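Local atomic coordinates of monothiol glutaredoxin-S14, chloroplastic (PDB entry 3IPZ), a protein that belongs to the CGFS monothiol glutaredoxins of chloroplasts, forms a [2Fe-2S]-bridged homodimer and may donate iron-sulfur clusters to other proteins. Residues A[89-92]-A[93-97]. Sequence-based numbering, arbitrary orientation.
Sequences ITLE and AFKTG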
# COMPACT_ATOMS: atom_id res chain seq x y z
N ILE A 89 -4.31 -8.42 -6.78
CA ILE A 89 -4.32 -9.23 -5.58
C ILE A 89 -5.21 -8.65 -4.47
O ILE A 89 -5.85 -9.40 -3.73
CB ILE A 89 -2.87 -9.46 -5.09
CG1 ILE A 89 -2.23 -10.52 -5.99
CG2 ILE A 89 -2.84 -9.89 -3.63
CD1 ILE A 89 -0.71 -10.62 -5.88
N THR A 90 -5.26 -7.32 -4.37
CA THR A 90 -6.09 -6.66 -3.36
C THR A 90 -7.57 -6.81 -3.69
O THR A 90 -8.40 -7.00 -2.80
CB THR A 90 -5.77 -5.15 -3.24
OG1 THR A 90 -4.39 -4.97 -2.90
CG2 THR A 90 -6.63 -4.51 -2.15
N LEU A 91 -7.89 -6.73 -4.97
CA LEU A 91 -9.28 -6.85 -5.42
C LEU A 91 -9.77 -8.27 -5.14
O LEU A 91 -10.88 -8.46 -4.63
CB LEU A 91 -9.37 -6.57 -6.91
CG LEU A 91 -10.65 -5.92 -7.46
CD1 LEU A 91 -10.87 -6.44 -8.87
CD2 LEU A 91 -11.87 -6.26 -6.60
N GLU A 92 -8.94 -9.25 -5.47
CA GLU A 92 -9.30 -10.64 -5.26
C GLU A 92 -9.47 -10.98 -3.78
O GLU A 92 -10.43 -11.63 -3.39
CB GLU A 92 -8.23 -11.55 -5.89
CG GLU A 92 -8.44 -13.04 -5.69
CD GLU A 92 -9.66 -13.58 -6.42
OE1 GLU A 92 -10.19 -12.89 -7.32
OE2 GLU A 92 -10.06 -14.72 -6.11
N ALA A 93 -8.53 -10.54 -2.95
CA ALA A 93 -8.59 -10.80 -1.53
C ALA A 93 -9.81 -10.11 -0.94
O ALA A 93 -10.30 -10.47 0.13
CB ALA A 93 -7.34 -10.31 -0.84
N PHE A 94 -10.30 -9.09 -1.65
CA PHE A 94 -11.48 -8.37 -1.22
C PHE A 94 -12.72 -9.24 -1.47
O PHE A 94 -13.53 -9.46 -0.58
CB PHE A 94 -11.61 -7.05 -1.97
CG PHE A 94 -12.89 -6.33 -1.69
CD1 PHE A 94 -13.22 -5.94 -0.40
CD2 PHE A 94 -13.78 -6.03 -2.72
CE1 PHE A 94 -14.41 -5.27 -0.13
CE2 PHE A 94 -14.98 -5.36 -2.47
CZ PHE A 94 -15.29 -4.97 -1.17
N LYS A 95 -12.85 -9.73 -2.71
CA LYS A 95 -13.97 -10.59 -3.09
C LYS A 95 -13.97 -11.86 -2.24
O LYS A 95 -15.02 -12.38 -1.86
CB LYS A 95 -13.83 -11.01 -4.56
CG LYS A 95 -13.89 -9.88 -5.56
CD LYS A 95 -13.68 -10.43 -6.97
CE LYS A 95 -13.62 -9.33 -8.02
NZ LYS A 95 -13.20 -9.88 -9.35
N THR A 96 -12.78 -12.33 -1.95
CA THR A 96 -12.56 -13.54 -1.19
C THR A 96 -12.79 -13.43 0.32
O THR A 96 -13.16 -14.41 0.98
CB THR A 96 -11.14 -14.02 -1.48
OG1 THR A 96 -11.20 -15.18 -2.30
CG2 THR A 96 -10.37 -14.27 -0.22
N GLY A 97 -12.57 -12.24 0.87
CA GLY A 97 -12.73 -12.04 2.30
C GLY A 97 -11.38 -12.10 3.01
O GLY A 97 -11.28 -11.76 4.20
O HOH W 1 -9.81 -10.37 -9.11
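Leu91 and Lys95 meet one turn apart on helix 87-96, where Lys95 N gives a fairly straight hydrogen bond to Leu91 O (3.0 Å, N-H...O 163°). Ala93 N to Ile89 O and Thr96 N to Glu92 O repeat this i to i+4 pattern. Phe94 N is held less firmly, with weak bonds to both Thr90 O and Leu91 O.

The Lys95 chain runs back along the helix. Its CG lies beside the backbone N (chi1 -63°) and the rest is extended, which carries Lys95 CE to 3.8 Å from Leu91 CD2. The aliphatic part of the lysine thus crosses the leucine branches at an angle. The chain passes Glu92, and Lys95 NZ ends 4.7 Å from Glu92 OE1, too far for a salt bridge. A water joins them instead: it donates to Glu92 OE1 at 3.1 Å and weakly accepts from Lys95 NZ.

The Phe94 ring leads away from residues 89-92, with Leu91 CD2 still 4.3 Å from Phe94 CD2. The ring packs on Ile42 and Asn45 of helix 34-45, while Ala93 rests on helix 98-108. Thr90 OG1 bonds to Gly86 O near the helix start.

Gly97, with positive phi (99°), ends this helix and is the N-cap residue of the next. These are the last turns of an alpha-helix, with Thr90 and Ala93 buried and Glu92, Lys95 and Thr96 exposed, in the C-terminal helical part of the glutaredoxin (thioredoxin-like) fold.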